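Local coordinates for protein carboxylase (Deinococcus radiodurans, PDB 5H80) that probably carries out the ATP-dependent carboxylation of biotin, as the biotin carboxylase domain of a single-chain bacterial carboxylase, at residues F394-V408 / D419-D431. Sequence-based numbering, arbitrary orientation.
Sequences FTPPGGPGVRVDTFV and DALLAKVVVHRRD. With EDO (1,2-ethanediol), chain D.
Strand 402-406 pairs antiparallel with strand 421-429, Arg403 facing Val426 and Asp405 facing Lys424 in hydrogen-bonded pairs. Within the chain, strand 402-406 is an outermost strand of its antiparallel sheet, and 421-429 pairs on its other side with strand 367-374, with a classic beta bulge at Leu422 and Ala423. Arg403 and Val426 exchange two backbone bonds, Val426 N to Arg403 O at 2.8 Å and Arg403 N to Val426 O at 2.9 Å. His428 N reaches Gly401 O, where a type II turn from Gly399 to Val402 leads into the edge strand.

One face is apolar. In one of its two conformers, Val404 puts CG2 alongside Val425 CG2 at 4.1 Å, while its CG1, anti to the backbone N (chi1 -180°), leans on Ala423 CB. Pro397 touches Val425 CG1, and helix 434-446 packs on Val402, Val425 and Val427.

The opposite face carries Arg403, Asp405 and Lys424 together with Val426. Extended Arg403 grips Asp405 side-on, NE to OD1 (2.7 Å) and NH2 to OD2 (2.9 Å), which fixes the carboxylate. A water links Asp405 OD2 to Lys424 NZ, which also bonds to Glu42 and Val323 O.

At the far end, Thr406 OG1 donates to Leu422 O (2.6 Å) and accepts from Val408 N, forming an ST turn. The edge of the Phe407 ring meets Leu421 O at CE2 (3.3 Å). This is an antiparallel edge pairing in the biotin carboxylase C-terminal domain, with a helix on its apolar face and Pro400 of the second subunit packing on the face with the Arg403-Asp405 salt bridge.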
ATOM      1  N   PHE A 394      17.692   0.540 -10.142  1.00 35.49           N
ATOM      2  CA  PHE A 394      16.261   0.872 -10.096  1.00 34.60           C
ATOM      3  C   PHE A 394      15.648   0.250  -8.855  1.00 32.70           C
ATOM      4  O   PHE A 394      15.424  -0.929  -8.816  1.00 31.66           O
ATOM      5  CB  PHE A 394      15.573   0.352 -11.384  1.00 36.25           C
ATOM      6  CG  PHE A 394      14.215   0.950 -11.615  1.00 31.27           C
ATOM      7  CD1 PHE A 394      14.063   2.223 -12.184  1.00 39.18           C
ATOM      8  CD2 PHE A 394      13.065   0.252 -11.227  1.00 33.69           C
ATOM      9  CE1 PHE A 394      12.805   2.757 -12.419  1.00 39.61           C
ATOM     10  CE2 PHE A 394      11.780   0.806 -11.427  1.00 30.03           C
ATOM     11  CZ  PHE A 394      11.669   2.052 -12.051  1.00 33.24           C
ATOM     12  N   THR A 395      15.386   1.059  -7.818  1.00 34.04           N
ATOM     13  CA  THR A 395      14.965   0.565  -6.503  1.00 35.49           C
ATOM     14  C   THR A 395      13.920   1.600  -6.054  1.00 30.32           C
ATOM     15  O   THR A 395      14.253   2.639  -5.512  1.00 27.56           O
ATOM     16  CB  THR A 395      16.105   0.463  -5.510  1.00 43.78           C
ATOM     17  OG1 THR A 395      17.159  -0.307  -6.130  1.00 41.71           O
ATOM     18  CG2 THR A 395      15.648  -0.218  -4.262  1.00 45.89           C
ATOM     19  N   PRO A 396      12.675   1.318  -6.424  1.00 27.63           N
ATOM     20  CA  PRO A 396      11.583   2.277  -6.082  1.00 27.73           C
ATOM     21  C   PRO A 396      11.366   2.320  -4.570  1.00 23.94           C
ATOM     22  O   PRO A 396      11.752   1.405  -3.872  1.00 28.35           O
ATOM     23  CB  PRO A 396      10.355   1.689  -6.815  1.00 31.84           C
ATOM     24  CG  PRO A 396      10.941   0.862  -7.897  1.00 28.17           C
ATOM     25  CD  PRO A 396      12.176   0.227  -7.287  1.00 33.03           C
ATOM     26  N   PRO A 397      10.768   3.421  -4.068  1.00 25.72           N
ATOM     27  CA  PRO A 397      10.390   3.559  -2.688  1.00 22.45           C
ATOM     28  C   PRO A 397       9.404   2.527  -2.254  1.00 24.00           C
ATOM     29  O   PRO A 397       8.672   2.023  -3.061  1.00 23.83           O
ATOM     30  CB  PRO A 397       9.762   4.967  -2.585  1.00 25.25           C
ATOM     31  CG  PRO A 397       9.390   5.287  -3.962  1.00 24.28           C
ATOM     32  CD  PRO A 397      10.208   4.488  -4.909  1.00 22.01           C
ATOM     33  N   GLY A 398       9.396   2.153  -0.974  1.00 26.75           N
ATOM     34  CA  GLY A 398       8.335   1.331  -0.429  1.00 26.60           C
ATOM     35  C   GLY A 398       8.035   1.682   1.021  1.00 25.60           C
ATOM     36  O   GLY A 398       8.416   2.766   1.532  1.00 25.67           O
ATOM     37  N   GLY A 399       7.301   0.801   1.610  1.00 22.89           N
ATOM     38  CA  GLY A 399       6.954   0.782   2.971  1.00 21.48           C
ATOM     39  C   GLY A 399       5.571   1.440   3.183  1.00 25.30           C
ATOM     40  O   GLY A 399       4.809   1.584   2.232  1.00 22.70           O
ATOM     41  N   PRO A 400       5.171   1.702   4.421  1.00 21.78           N
ATOM     42  CA  PRO A 400       3.857   2.167   4.735  1.00 24.47           C
ATOM     43  C   PRO A 400       3.438   3.489   3.969  1.00 23.71           C
ATOM     44  O   PRO A 400       4.285   4.386   3.701  1.00 25.04           O
ATOM     45  CB  PRO A 400       3.882   2.424   6.255  1.00 29.60           C
ATOM     46  CG  PRO A 400       5.309   2.542   6.621  1.00 28.02           C
ATOM     47  CD  PRO A 400       5.989   1.603   5.671  1.00 23.68           C
ATOM     48  N   GLY A 401       2.212   3.412   3.434  1.00 23.02           N
ATOM     49  CA  GLY A 401       1.693   4.541   2.705  1.00 24.68           C
ATOM     50  C   GLY A 401       2.290   4.801   1.361  1.00 26.48           C
ATOM     51  O   GLY A 401       2.070   5.880   0.818  1.00 27.19           O
ATOM     52  N   VAL A 402       3.087   3.879   0.796  1.00 21.44           N
ATOM     53  CA  VAL A 402       3.647   4.107  -0.528  1.00 21.39           C
ATOM     54  C   VAL A 402       3.240   2.909  -1.399  1.00 23.65           C
ATOM     55  O   VAL A 402       3.363   1.775  -0.992  1.00 24.18           O
ATOM     56  CB  VAL A 402       5.222   4.138  -0.396  1.00 25.60           C
ATOM     57  CG1 VAL A 402       5.926   3.903  -1.733  1.00 26.57           C
ATOM     58  CG2 VAL A 402       5.613   5.363   0.326  1.00 28.20           C
ATOM     59  N   ARG A 403       2.919   3.154  -2.666  1.00 19.58           N
ATOM     60  CA  ARG A 403       2.652   2.100  -3.633  1.00 22.76           C
ATOM     61  C   ARG A 403       3.321   2.570  -4.932  1.00 22.53           C
ATOM     62  O   ARG A 403       3.161   3.736  -5.316  1.00 21.03           O
ATOM     63  CB  ARG A 403       1.148   2.009  -3.901  1.00 19.17           C
ATOM     64  CG  ARG A 403       0.764   1.388  -5.234  1.00 20.88           C
ATOM     65  CD  ARG A 403      -0.729   1.275  -5.394  1.00 25.89           C
ATOM     66  NE  ARG A 403      -1.070   0.831  -6.739  1.00 23.38           N
ATOM     67  CZ  ARG A 403      -2.363   0.666  -7.140  1.00 22.81           C
ATOM     68  NH1 ARG A 403      -3.413   0.902  -6.322  1.00 22.99           N
ATOM     69  NH2 ARG A 403      -2.634   0.241  -8.404  1.00 23.14           N
ATOM     70  N   VAL A 404       3.968   1.638  -5.632  0.50 21.50           N
ATOM     71  CA  VAL A 404       4.618   1.943  -6.917  0.50 21.14           C
ATOM     72  C   VAL A 404       4.177   0.977  -8.011  0.50 20.53           C
ATOM     73  O   VAL A 404       4.394  -0.208  -7.879  0.50 20.49           O
ATOM     74  CB  VAL A 404       6.157   1.902  -6.823  0.50 19.37           C
ATOM     75  CG1 VAL A 404       6.787   2.231  -8.192  0.50 16.92           C
ATOM     76  CG2 VAL A 404       6.708   2.900  -5.811  0.50 19.97           C
ATOM     77  N   ASP A 405       3.625   1.527  -9.104  1.00 22.32           N
ATOM     78  CA  ASP A 405       3.171   0.760 -10.251  1.00 22.96           C
ATOM     79  C   ASP A 405       4.195   1.053 -11.403  1.00 24.04           C
ATOM     80  O   ASP A 405       4.338   2.217 -11.889  1.00 22.31           O
ATOM     81  CB  ASP A 405       1.715   1.061 -10.744  1.00 21.35           C
ATOM     82  CG  ASP A 405       0.635   0.561  -9.802  1.00 23.99           C
ATOM     83  OD1 ASP A 405       0.924   0.375  -8.574  1.00 21.47           O
ATOM     84  OD2 ASP A 405      -0.464   0.264 -10.263  1.00 27.08           O
ATOM     85  N   THR A 406       4.860  -0.015 -11.843  1.00 21.85           N
ATOM     86  CA  THR A 406       5.908   0.071 -12.883  1.00 23.91           C
ATOM     87  C   THR A 406       5.882  -1.267 -13.717  1.00 21.67           C
ATOM     88  O   THR A 406       5.212  -2.225 -13.427  1.00 23.23           O
ATOM     89  CB  THR A 406       7.285   0.401 -12.254  1.00 22.77           C
ATOM     90  OG1 THR A 406       8.349   0.699 -13.222  1.00 25.42           O
ATOM     91  CG2 THR A 406       7.730  -0.709 -11.316  1.00 24.25           C
ATOM     92  N   PHE A 407       6.736  -1.210 -14.750  1.00 23.99           N
ATOM     93  CA  PHE A 407       7.121  -2.258 -15.653  1.00 21.13           C
ATOM     94  C   PHE A 407       8.669  -2.469 -15.747  1.00 23.32           C
ATOM     95  O   PHE A 407       9.141  -3.431 -16.348  1.00 27.57           O
ATOM     96  CB  PHE A 407       6.526  -1.970 -17.045  1.00 24.23           C
ATOM     97  CG  PHE A 407       7.211  -0.887 -17.685  1.00 22.43           C
ATOM     98  CD1 PHE A 407       8.159  -1.136 -18.752  1.00 26.91           C
ATOM     99  CD2 PHE A 407       6.955   0.415 -17.360  1.00 25.61           C
ATOM    100  CE1 PHE A 407       8.826  -0.066 -19.336  1.00 29.51           C
ATOM    101  CE2 PHE A 407       7.571   1.451 -17.986  1.00 26.74           C
ATOM    102  CZ  PHE A 407       8.527   1.244 -18.947  1.00 25.77           C
ATOM    103  N   VAL A 408       9.411  -1.596 -15.102  1.00 22.90           N
ATOM    104  CA  VAL A 408      10.914  -1.370 -15.225  1.00 24.04           C
ATOM    105  C   VAL A 408      11.584  -2.355 -14.261  1.00 29.71           C
ATOM    106  O   VAL A 408      11.160  -2.566 -13.110  1.00 31.42           O
ATOM    107  CB  VAL A 408      11.364   0.087 -15.071  1.00 26.88           C
ATOM    108  CG1 VAL A 408      12.880   0.200 -15.209  1.00 28.52           C
ATOM    109  CG2 VAL A 408      10.685   0.968 -16.116  1.00 27.01           C
ATOM    110  N   ASP A 419       5.971   6.089 -24.489  1.00 30.42           N
ATOM    111  CA  ASP A 419       6.034   7.265 -23.676  1.00 28.86           C
ATOM    112  C   ASP A 419       7.137   7.164 -22.606  1.00 32.00           C
ATOM    113  O   ASP A 419       7.740   6.087 -22.421  1.00 30.86           O
ATOM    114  CB  ASP A 419       4.645   7.576 -23.153  1.00 30.96           C
ATOM    115  CG  ASP A 419       4.210   6.672 -21.985  1.00 37.68           C
ATOM    116  OD1 ASP A 419       5.082   6.131 -21.238  1.00 34.55           O
ATOM    117  OD2 ASP A 419       2.983   6.473 -21.844  1.00 47.72           O
ATOM    118  N   ALA A 420       7.340   8.284 -21.892  1.00 28.03           N
ATOM    119  CA  ALA A 420       8.509   8.455 -21.021  1.00 32.19           C
ATOM    120  C   ALA A 420       8.238   7.922 -19.615  1.00 23.65           C
ATOM    121  O   ALA A 420       9.173   7.902 -18.820  1.00 27.46           O
ATOM    122  CB  ALA A 420       8.923   9.923 -20.910  1.00 32.46           C
ATOM    123  N   LEU A 421       7.044   7.420 -19.373  1.00 25.32           N
ATOM    124  CA  LEU A 421       6.733   6.935 -17.997  1.00 26.34           C
ATOM    125  C   LEU A 421       7.575   5.767 -17.613  1.00 26.34           C
ATOM    126  O   LEU A 421       7.602   4.701 -18.328  1.00 28.71           O
ATOM    127  CB  LEU A 421       5.299   6.662 -17.913  1.00 24.87           C
ATOM    128  CG  LEU A 421       4.760   6.334 -16.492  1.00 27.28           C
ATOM    129  CD1 LEU A 421       4.773   7.567 -15.608  1.00 27.87           C
ATOM    130  CD2 LEU A 421       3.344   5.814 -16.674  1.00 29.46           C
ATOM    131  N   LEU A 422       8.201   5.882 -16.464  1.00 24.69           N
ATOM    132  CA  LEU A 422       8.990   4.791 -15.859  1.00 26.43           C
ATOM    133  C   LEU A 422       8.271   4.174 -14.661  1.00 29.91           C
ATOM    134  O   LEU A 422       8.232   2.960 -14.539  1.00 28.98           O
ATOM    135  CB  LEU A 422      10.323   5.301 -15.350  1.00 26.31           C
ATOM    136  CG  LEU A 422      11.466   5.662 -16.381  1.00 26.39           C
ATOM    137  CD1 LEU A 422      12.632   6.313 -15.635  1.00 28.77           C
ATOM    138  CD2 LEU A 422      11.828   4.456 -17.249  1.00 31.56           C
ATOM    139  N   ALA A 423       7.669   5.056 -13.804  1.00 25.66           N
ATOM    140  CA  ALA A 423       6.902   4.504 -12.690  1.00 27.06           C
ATOM    141  C   ALA A 423       5.903   5.499 -12.138  1.00 21.22           C
ATOM    142  O   ALA A 423       6.144   6.712 -12.194  1.00 23.47           O
ATOM    143  CB  ALA A 423       7.858   4.074 -11.573  1.00 28.36           C
ATOM    144  N   LYS A 424       4.865   4.990 -11.519  1.00 19.99           N
ATOM    145  CA  LYS A 424       3.925   5.864 -10.816  1.00 20.63           C
ATOM    146  C   LYS A 424       4.060   5.643  -9.297  1.00 20.44           C
ATOM    147  O   LYS A 424       3.953   4.546  -8.917  1.00 21.82           O
ATOM    148  CB  LYS A 424       2.518   5.683 -11.263  1.00 23.72           C
ATOM    149  CG  LYS A 424       2.302   5.732 -12.789  1.00 26.98           C
ATOM    150  CD  LYS A 424       0.837   5.505 -13.218  1.00 24.90           C
ATOM    151  CE  LYS A 424       0.192   4.162 -12.831  1.00 21.91           C
ATOM    152  NZ  LYS A 424      -1.153   3.831 -13.397  1.00 25.34           N
ATOM    153  N   VAL A 425       4.283   6.697  -8.540  1.00 22.74           N
ATOM    154  CA  VAL A 425       4.440   6.619  -7.102  1.00 23.31           C
ATOM    155  C   VAL A 425       3.259   7.229  -6.439  1.00 19.12           C
ATOM    156  O   VAL A 425       3.009   8.450  -6.602  1.00 19.01           O
ATOM    157  CB  VAL A 425       5.703   7.334  -6.649  1.00 23.81           C
ATOM    158  CG1 VAL A 425       5.907   7.380  -5.070  1.00 25.37           C
ATOM    159  CG2 VAL A 425       6.928   6.711  -7.361  1.00 22.60           C
ATOM    160  N   VAL A 426       2.573   6.416  -5.636  1.00 20.39           N
ATOM    161  CA  VAL A 426       1.315   6.827  -5.018  1.00 19.46           C
ATOM    162  C   VAL A 426       1.609   6.886  -3.535  1.00 19.67           C
ATOM    163  O   VAL A 426       2.111   5.884  -2.977  1.00 22.25           O
ATOM    164  CB  VAL A 426       0.139   5.945  -5.327  1.00 23.63           C
ATOM    165  CG1 VAL A 426      -1.133   6.458  -4.737  1.00 23.27           C
ATOM    166  CG2 VAL A 426      -0.005   5.784  -6.882  1.00 25.54           C
ATOM    167  N   VAL A 427       1.292   8.018  -2.933  1.00 22.89           N
ATOM    168  CA  VAL A 427       1.509   8.106  -1.490  1.00 20.85           C
ATOM    169  C   VAL A 427       0.204   8.430  -0.808  1.00 22.04           C
ATOM    170  O   VAL A 427      -0.618   9.186  -1.333  1.00 20.78           O
ATOM    171  CB  VAL A 427       2.564   9.082  -1.181  1.00 25.62           C
ATOM    172  CG1 VAL A 427       2.601   9.395   0.262  1.00 28.04           C
ATOM    173  CG2 VAL A 427       3.932   8.567  -1.597  1.00 25.90           C
ATOM    174  N   HIS A 428      -0.041   7.812   0.352  1.00 20.96           N
ATOM    175  CA  HIS A 428      -1.390   7.865   0.996  1.00 21.30           C
ATOM    176  C   HIS A 428      -1.279   7.974   2.513  1.00 25.45           C
ATOM    177  O   HIS A 428      -0.361   7.483   3.069  1.00 24.26           O
ATOM    178  CB  HIS A 428      -2.164   6.651   0.670  1.00 24.56           C
ATOM    179  CG  HIS A 428      -3.463   6.504   1.388  1.00 26.97           C
ATOM    180  ND1 HIS A 428      -3.714   5.426   2.229  1.00 36.24           N
ATOM    181  CD2 HIS A 428      -4.628   7.210   1.330  1.00 30.94           C
ATOM    182  CE1 HIS A 428      -4.970   5.479   2.649  1.00 34.73           C
ATOM    183  NE2 HIS A 428      -5.528   6.573   2.148  1.00 31.19           N
ATOM    184  N   ARG A 429      -2.039   8.907   3.059  1.00 23.58           N
ATOM    185  CA  ARG A 429      -2.146   8.968   4.476  1.00 27.13           C
ATOM    186  C   ARG A 429      -3.549   9.199   4.933  1.00 27.73           C
ATOM    187  O   ARG A 429      -4.505   9.496   4.148  1.00 24.03           O
ATOM    188  CB  ARG A 429      -1.256  10.027   4.975  1.00 32.36           C
ATOM    189  CG  ARG A 429      -1.617  11.391   4.545  1.00 29.41           C
ATOM    190  CD  ARG A 429      -0.407  12.288   4.833  1.00 34.70           C
ATOM    191  NE  ARG A 429      -0.262  12.660   6.248  1.00 31.62           N
ATOM    192  CZ  ARG A 429       0.895  12.758   6.925  1.00 36.74           C
ATOM    193  NH1 ARG A 429       2.033  12.414   6.390  1.00 37.80           N
ATOM    194  NH2 ARG A 429       0.891  13.221   8.169  1.00 35.50           N
ATOM    195  N   ARG A 430      -3.756   8.945   6.208  1.00 27.42           N
ATOM    196  CA  ARG A 430      -5.142   8.930   6.710  1.00 27.65           C
ATOM    197  C   ARG A 430      -5.615  10.181   7.472  1.00 28.22           C
ATOM    198  O   ARG A 430      -6.723  10.137   8.001  1.00 34.21           O
ATOM    199  CB  ARG A 430      -5.332   7.770   7.653  1.00 38.05           C
ATOM    200  CG  ARG A 430      -5.276   6.418   6.967  1.00 39.06           C
ATOM    201  CD  ARG A 430      -4.343   5.535   7.745  1.00 43.43           C
ATOM    202  NE  ARG A 430      -3.981   4.278   7.070  1.00 37.86           N
ATOM    203  CZ  ARG A 430      -4.698   3.574   6.174  1.00 34.79           C
ATOM    204  NH1 ARG A 430      -4.153   2.442   5.703  1.00 36.85           N
ATOM    205  NH2 ARG A 430      -5.939   3.848   5.839  1.00 34.10           N
ATOM    206  N   ASP A 431      -4.809  11.206   7.565  1.00 25.29           N
ATOM    207  CA  ASP A 431      -5.188  12.565   8.085  1.00 28.33           C
ATOM    208  C   ASP A 431      -5.580  13.486   6.873  1.00 30.79           C
ATOM    209  O   ASP A 431      -5.646  13.003   5.729  1.00 38.55           O
ATOM    210  CB  ASP A 431      -4.068  13.150   8.958  1.00 35.38           C
ATOM    211  CG  ASP A 431      -2.878  13.551   8.185  1.00 33.17           C
ATOM    212  OD1 ASP A 431      -2.817  13.274   6.973  1.00 33.67           O
ATOM    213  OD2 ASP A 431      -1.886  14.024   8.768  1.00 38.27           O
TER
HETATM  214  C1  EDO D 502      -0.091   3.284   7.869  1.00 49.50           C
HETATM  215  O1  EDO D 502      -1.303   4.009   7.577  1.00 55.91           O
HETATM  216  C2  EDO D 502      -0.224   1.883   7.302  1.00 38.14           C
HETATM  217  O2  EDO D 502      -1.222   1.700   6.305  1.00 45.34           O
HETATM  218  O   HOH W   1      -1.282   1.244 -12.647  1.00 20.23           O